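Local coordinates for protein chitooligosaccharide oxidase (Gibberella zeae, PDB 6Y0R) that oxidises the C1 hydroxyl of chitooligosaccharides to lactones with a bicovalently bound FAD, passing the electrons to molecular oxygen to give hydrogen peroxide, at residues G158-G166 against G176-G184. Residues are numbered along the deposited sequence; the frame is centred on the assembly and turned at random.
Sequences GLGGHALHG and GLTLDLMIG. With FAD (flavin-adenine dinucleotide), chain B.
Thr178 lays its methyl group against the flank of helix 159-165. Its CG2 sits 4.0 Å from Ala163 CB and equally far from Leu159 CD1. CG2 stands anti to the backbone N of Thr178 (chi1 of OG1 -45°), which turns the methyl to Ala163 and Leu159. OG1, beside the backbone N, lies near the His162 ring and hydrogen-bonds to Ala150 O. His162 crosses Thr178 at about a right angle, and its imidazole lies between the threonine and the flavin end of FAD.

Leu179 packs at the C-terminal end of the helix. Its CB rests 3.4 Å from Ala163 O. Its CD2 presses on Gly166 CA at 3.5 Å, a tight carbon contact. CG of Leu179 lies between its own backbone N and carbonyl carbon (chi1 56°), and this folds the branch over Gly166. The backbone ties the same place together: Leu179 N donates to Gly166 O at 3.2 Å, with an N-H...O angle of 146°. Gly166 has positive phi where the helix gives way to the next loop. Met182, bent at chi3, brings CE to 4.2 Å from Ala163 CB; Phe206 and Ile209 of helix 203-212 also touch Met182. Beside the contact, Asp180 OD2 accepts from Leu177 N, and its OD1 forms a salt bridge with Arg399.

The same helix also grips FAD. In its first turn Gly158 N, at the N-cap, donates to FAD O2P, and Gly161 N donates to FAD O1P at 2.9 Å. The positive end of the helix dipole probably helps to hold this phosphate. His165 NE2 donates a hydrogen bond to O4B, the ring oxygen of the adenosine ribose. This glycine-rich helix start holding the flavin-side phosphate of the pyrophosphate, backed by a 3-10 turn that leads into strand 182-188, belongs to the FAD-binding site of the PCMH-type fold.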
ATOM      1  N   GLY A 158       1.751   5.623  -6.475  1.00 15.11           N
ATOM      2  CA  GLY A 158       1.368   5.058  -7.768  1.00 14.59           C
ATOM      3  C   GLY A 158       0.231   4.075  -7.628  1.00 15.86           C
ATOM      4  O   GLY A 158       0.264   3.258  -6.709  1.00 15.59           O
ATOM      5  N   LEU A 159      -0.631   4.036  -8.562  1.00 16.07           N
ATOM      6  CA  LEU A 159      -1.713   3.040  -8.470  1.00 15.87           C
ATOM      7  C   LEU A 159      -1.111   1.661  -8.761  1.00 16.74           C
ATOM      8  O   LEU A 159      -1.544   0.677  -8.123  1.00 17.68           O
ATOM      9  CB  LEU A 159      -2.741   3.384  -9.543  1.00 18.65           C
ATOM     10  CG  LEU A 159      -3.951   2.495  -9.747  1.00 23.40           C
ATOM     11  CD1 LEU A 159      -4.870   2.435  -8.540  1.00 26.80           C
ATOM     12  CD2 LEU A 159      -4.576   2.430 -11.096  1.00 21.12           C
ATOM     13  N   GLY A 160      -0.146   1.482  -9.500  1.00 16.65           N
ATOM     14  CA  GLY A 160       0.499   0.174  -9.730  1.00 16.33           C
ATOM     15  C   GLY A 160       0.898  -0.512  -8.441  1.00 15.29           C
ATOM     16  O   GLY A 160       0.316  -1.585  -8.127  1.00 17.03           O
ATOM     17  N   GLY A 161       1.835   0.042  -7.690  1.00 15.76           N
ATOM     18  CA  GLY A 161       2.284  -0.663  -6.494  1.00 15.51           C
ATOM     19  C   GLY A 161       1.137  -0.820  -5.519  1.00 14.94           C
ATOM     20  O   GLY A 161       1.023  -1.843  -4.853  1.00 16.75           O
ATOM     21  N   HIS A 162       0.292   0.200  -5.406  1.00 15.27           N
ATOM     22  CA  HIS A 162      -0.776   0.242  -4.389  1.00 14.82           C
ATOM     23  C   HIS A 162      -1.758  -0.892  -4.615  1.00 14.49           C
ATOM     24  O   HIS A 162      -2.017  -1.669  -3.705  1.00 15.85           O
ATOM     25  CB  HIS A 162      -1.493   1.605  -4.534  1.00 14.31           C
ATOM     26  CG  HIS A 162      -2.333   1.989  -3.371  1.00 15.11           C
ATOM     27  ND1 HIS A 162      -3.705   2.195  -3.453  1.00 18.63           N
ATOM     28  CD2 HIS A 162      -1.962   2.288  -2.116  1.00 13.62           C
ATOM     29  CE1 HIS A 162      -4.109   2.619  -2.250  1.00 14.26           C
ATOM     30  NE2 HIS A 162      -3.073   2.688  -1.430  1.00 19.56           N
ATOM     31  N   ALA A 163      -2.321  -0.963  -5.830  1.00 14.85           N
ATOM     32  CA  ALA A 163      -3.390  -1.936  -6.154  1.00 15.05           C
ATOM     33  C   ALA A 163      -2.828  -3.353  -6.270  1.00 16.35           C
ATOM     34  O   ALA A 163      -3.578  -4.277  -5.966  1.00 19.05           O
ATOM     35  CB  ALA A 163      -4.087  -1.580  -7.443  1.00 17.24           C
ATOM     36  N   LEU A 164      -1.586  -3.527  -6.681  1.00 15.24           N
ATOM     37  CA  LEU A 164      -1.024  -4.895  -6.860  1.00 15.31           C
ATOM     38  C   LEU A 164      -0.755  -5.562  -5.515  1.00 14.43           C
ATOM     39  O   LEU A 164      -0.489  -6.789  -5.497  1.00 13.93           O
ATOM     40  CB  LEU A 164       0.212  -4.799  -7.749  1.00 16.69           C
ATOM     41  CG  LEU A 164      -0.063  -4.404  -9.207  1.00 21.65           C
ATOM     42  CD1 LEU A 164       1.242  -4.173  -9.940  1.00 20.90           C
ATOM     43  CD2 LEU A 164      -0.968  -5.384  -9.923  1.00 25.47           C
ATOM     44  N   HIS A 165      -0.772  -4.810  -4.412  1.00 14.53           N
ATOM     45  CA  HIS A 165      -0.548  -5.393  -3.060  1.00 14.28           C
ATOM     46  C   HIS A 165      -1.730  -5.166  -2.131  1.00 18.41           C
ATOM     47  O   HIS A 165      -1.658  -5.687  -0.989  1.00 18.34           O
ATOM     48  CB  HIS A 165       0.726  -4.801  -2.446  1.00 15.32           C
ATOM     49  CG  HIS A 165       1.880  -4.968  -3.374  1.00 17.78           C
ATOM     50  ND1 HIS A 165       2.645  -6.099  -3.443  1.00 21.17           N
ATOM     51  CD2 HIS A 165       2.343  -4.133  -4.326  1.00 15.90           C
ATOM     52  CE1 HIS A 165       3.593  -5.946  -4.371  1.00 17.10           C
ATOM     53  NE2 HIS A 165       3.341  -4.747  -4.998  1.00 22.53           N
ATOM     54  N   GLY A 166      -2.742  -4.393  -2.522  1.00 16.63           N
ATOM     55  CA  GLY A 166      -3.906  -4.229  -1.648  1.00 16.34           C
ATOM     56  C   GLY A 166      -4.559  -2.892  -1.917  1.00 17.13           C
ATOM     57  O   GLY A 166      -5.258  -2.754  -2.961  1.00 16.97           O
ATOM     58  N   GLY A 176     -13.852  -2.043   0.024  1.00 17.22           N
ATOM     59  CA  GLY A 176     -12.752  -3.012  -0.015  1.00 16.48           C
ATOM     60  C   GLY A 176     -11.409  -2.364  -0.226  1.00 16.66           C
ATOM     61  O   GLY A 176     -11.318  -1.119  -0.282  1.00 17.97           O
ATOM     62  N   LEU A 177     -10.415  -3.207  -0.474  1.00 16.22           N
ATOM     63  CA  LEU A 177      -9.095  -2.752  -0.920  1.00 16.89           C
ATOM     64  C   LEU A 177      -9.202  -2.328  -2.366  1.00 17.36           C
ATOM     65  O   LEU A 177     -10.181  -2.687  -3.060  1.00 18.11           O
ATOM     66  CB  LEU A 177      -8.065  -3.883  -0.795  1.00 19.16           C
ATOM     67  CG  LEU A 177      -7.927  -4.492   0.591  1.00 21.69           C
ATOM     68  CD1 LEU A 177      -7.153  -5.816   0.539  1.00 26.46           C
ATOM     69  CD2 LEU A 177      -7.297  -3.507   1.543  1.00 22.68           C
ATOM     70  N   THR A 178      -8.232  -1.584  -2.851  1.00 15.21           N
ATOM     71  CA  THR A 178      -8.257  -1.141  -4.253  1.00 17.40           C
ATOM     72  C   THR A 178      -8.450  -2.383  -5.127  1.00 18.81           C
ATOM     73  O   THR A 178      -9.226  -2.364  -6.104  1.00 17.67           O
ATOM     74  CB  THR A 178      -7.020  -0.337  -4.651  1.00 18.08           C
ATOM     75  OG1 THR A 178      -6.721   0.611  -3.663  1.00 16.24           O
ATOM     76  CG2 THR A 178      -7.205   0.401  -5.951  1.00 17.33           C
ATOM     77  N   LEU A 179      -7.751  -3.465  -4.818  1.00 17.11           N
ATOM     78  CA  LEU A 179      -7.793  -4.648  -5.712  1.00 16.08           C
ATOM     79  C   LEU A 179      -9.139  -5.371  -5.668  1.00 17.65           C
ATOM     80  O   LEU A 179      -9.389  -6.180  -6.584  1.00 19.49           O
ATOM     81  CB  LEU A 179      -6.635  -5.599  -5.399  1.00 18.09           C
ATOM     82  CG  LEU A 179      -6.507  -6.112  -3.972  1.00 18.85           C
ATOM     83  CD1 LEU A 179      -7.571  -7.153  -3.652  1.00 20.08           C
ATOM     84  CD2 LEU A 179      -5.118  -6.712  -3.783  1.00 20.29           C
ATOM     85  N   ASP A 180     -10.007  -5.064  -4.703  1.00 17.70           N
ATOM     86  CA  ASP A 180     -11.352  -5.703  -4.599  1.00 17.27           C
ATOM     87  C   ASP A 180     -12.246  -5.187  -5.720  1.00 17.92           C
ATOM     88  O   ASP A 180     -13.258  -5.878  -5.996  1.00 20.79           O
ATOM     89  CB  ASP A 180     -11.935  -5.605  -3.199  1.00 18.16           C
ATOM     90  CG  ASP A 180     -11.173  -6.484  -2.189  1.00 19.24           C
ATOM     91  OD1 ASP A 180     -10.885  -7.664  -2.542  1.00 20.18           O
ATOM     92  OD2 ASP A 180     -10.910  -6.016  -1.044  1.00 18.88           O
ATOM     93  N   LEU A 181     -11.919  -4.078  -6.376  1.00 18.12           N
ATOM     94  CA  LEU A 181     -12.801  -3.612  -7.484  1.00 21.79           C
ATOM     95  C   LEU A 181     -12.125  -3.832  -8.825  1.00 20.21           C
ATOM     96  O   LEU A 181     -12.646  -3.392  -9.853  1.00 20.35           O
ATOM     97  CB  LEU A 181     -13.144  -2.140  -7.250  1.00 26.23           C
ATOM     98  CG  LEU A 181     -14.149  -1.904  -6.111  1.00 35.19           C
ATOM     99  CD1 LEU A 181     -14.465  -0.428  -5.962  1.00 39.48           C
ATOM    100  CD2 LEU A 181     -15.417  -2.703  -6.315  1.00 38.35           C
ATOM    101  N   MET A 182     -10.973  -4.494  -8.840  1.00 19.95           N
ATOM    102  CA  MET A 182     -10.286  -4.836 -10.081  1.00 20.23           C
ATOM    103  C   MET A 182     -11.090  -5.924 -10.800  1.00 19.35           C
ATOM    104  O   MET A 182     -11.473  -6.929 -10.160  1.00 21.21           O
ATOM    105  CB  MET A 182      -8.852  -5.308  -9.801  1.00 21.74           C
ATOM    106  CG  MET A 182      -7.962  -5.321 -11.023  1.00 24.66           C
ATOM    107  SD  MET A 182      -6.273  -5.983 -10.653  1.00 25.96           S
ATOM    108  CE  MET A 182      -5.918  -4.927  -9.260  1.00 19.78           C
ATOM    109  N   ILE A 183     -11.337  -5.733 -12.088  1.00 22.19           N
ATOM    110  CA  ILE A 183     -12.085  -6.711 -12.918  1.00 21.99           C
ATOM    111  C   ILE A 183     -11.211  -7.205 -14.070  1.00 21.81           C
ATOM    112  O   ILE A 183     -11.632  -8.176 -14.733  1.00 24.33           O
ATOM    113  CB  ILE A 183     -13.407  -6.108 -13.413  1.00 22.16           C
ATOM    114  CG1 ILE A 183     -13.198  -4.889 -14.305  1.00 24.71           C
ATOM    115  CG2 ILE A 183     -14.310  -5.817 -12.234  1.00 23.27           C
ATOM    116  CD1 ILE A 183     -14.514  -4.370 -14.880  1.00 25.48           C
ATOM    117  N   GLY A 184     -10.083  -6.582 -14.340  1.00 20.82           N
ATOM    118  CA  GLY A 184      -9.195  -7.046 -15.417  1.00 20.81           C
ATOM    119  C   GLY A 184      -7.840  -6.414 -15.342  1.00 22.56           C
ATOM    120  O   GLY A 184      -7.687  -5.438 -14.629  1.00 18.97           O
TER
HETATM  121  PA  FAD B 501       6.656   1.477  -6.470  1.00 15.29           P
HETATM  122  O1A FAD B 501       7.839   1.644  -5.606  1.00 14.49           O
HETATM  123  O2A FAD B 501       6.660   2.019  -7.843  1.00 15.95           O
HETATM  124  O5B FAD B 501       6.254  -0.060  -6.572  1.00 15.10           O
HETATM  125  C5B FAD B 501       5.894  -0.830  -5.424  1.00 15.34           C
HETATM  126  C4B FAD B 501       6.039  -2.306  -5.743  1.00 15.19           C
HETATM  127  O4B FAD B 501       5.105  -2.667  -6.793  1.00 14.90           O
HETATM  128  C3B FAD B 501       7.405  -2.785  -6.277  1.00 15.69           C
HETATM  129  O3B FAD B 501       7.616  -4.169  -5.969  1.00 16.54           O
HETATM  130  C2B FAD B 501       7.240  -2.620  -7.781  1.00 15.29           C
HETATM  131  O2B FAD B 501       8.166  -3.373  -8.567  1.00 16.92           O
HETATM  132  C1B FAD B 501       5.815  -3.068  -7.959  1.00 15.21           C
HETATM  133  N9A FAD B 501       5.141  -2.508  -9.120  1.00 16.02           N
HETATM  134  C8A FAD B 501       4.797  -1.194  -9.298  1.00 17.98           C
HETATM  135  N7A FAD B 501       4.195  -0.981 -10.462  1.00 16.51           N
HETATM  136  C5A FAD B 501       4.158  -2.231 -11.069  1.00 16.67           C
HETATM  137  C6A FAD B 501       3.659  -2.666 -12.311  1.00 18.16           C
HETATM  138  N6A FAD B 501       3.047  -1.830 -13.153  1.00 16.83           N
HETATM  139  N1A FAD B 501       3.803  -3.979 -12.645  1.00 17.47           N
HETATM  140  C2A FAD B 501       4.446  -4.773 -11.766  1.00 19.80           C
HETATM  141  N3A FAD B 501       4.934  -4.479 -10.557  1.00 18.07           N
HETATM  142  C4A FAD B 501       4.764  -3.177 -10.260  1.00 17.24           C
HETATM  143  N1  FAD B 501      -0.681   2.349   1.367  1.00 15.81           N
HETATM  144  C2  FAD B 501      -1.970   2.127   1.664  1.00 16.63           C
HETATM  145  O2  FAD B 501      -2.483   0.958   1.517  1.00 15.60           O
HETATM  146  N3  FAD B 501      -2.752   3.162   2.090  1.00 16.96           N
HETATM  147  C4  FAD B 501      -2.287   4.458   2.251  1.00 18.66           C
HETATM  148  O4  FAD B 501      -3.054   5.360   2.630  1.00 19.77           O
HETATM  149  C4X FAD B 501      -0.933   4.722   1.934  1.00 19.26           C
HETATM  150  N5  FAD B 501      -0.468   5.970   2.022  1.00 20.21           N
HETATM  151  C5X FAD B 501       0.813   6.210   1.576  1.00 18.99           C
HETATM  152  C6  FAD B 501       1.311   7.541   1.586  1.00 18.63           C
HETATM  153  C7  FAD B 501       2.601   7.820   1.167  1.00 17.73           C
HETATM  154  C7M FAD B 501       3.137   9.238   1.206  1.00 18.86           C
HETATM  155  C8  FAD B 501       3.437   6.746   0.650  1.00 16.24           C
HETATM  156  C8M FAD B 501       4.814   6.983   0.061  1.00 17.24           C
HETATM  157  C9  FAD B 501       2.939   5.427   0.691  1.00 18.27           C
HETATM  158  C9A FAD B 501       1.646   5.144   1.150  1.00 17.85           C
HETATM  159  N10 FAD B 501       1.150   3.829   1.140  1.00 17.13           N
HETATM  160  C10 FAD B 501      -0.178   3.573   1.501  1.00 17.39           C
HETATM  161  C1' FAD B 501       1.982   2.692   0.735  1.00 16.50           C
HETATM  162  C2' FAD B 501       1.807   2.378  -0.752  1.00 16.12           C
HETATM  163  O2' FAD B 501       0.573   1.697  -0.984  1.00 14.90           O
HETATM  164  C3' FAD B 501       2.967   1.516  -1.181  1.00 17.02           C
HETATM  165  O3' FAD B 501       4.158   2.301  -0.941  1.00 15.69           O
HETATM  166  C4' FAD B 501       2.822   1.129  -2.654  1.00 18.13           C
HETATM  167  O4' FAD B 501       3.481  -0.118  -2.940  1.00 19.36           O
HETATM  168  C5' FAD B 501       3.388   2.224  -3.512  1.00 15.21           C
HETATM  169  O5' FAD B 501       3.096   1.994  -4.903  1.00 15.69           O
HETATM  170  P   FAD B 501       3.987   2.757  -5.969  1.00 14.90           P
HETATM  171  O1P FAD B 501       3.509   2.391  -7.324  1.00 15.18           O
HETATM  172  O2P FAD B 501       4.116   4.202  -5.652  1.00 15.29           O
HETATM  173  O3P FAD B 501       5.447   2.138  -5.634  1.00 15.28           O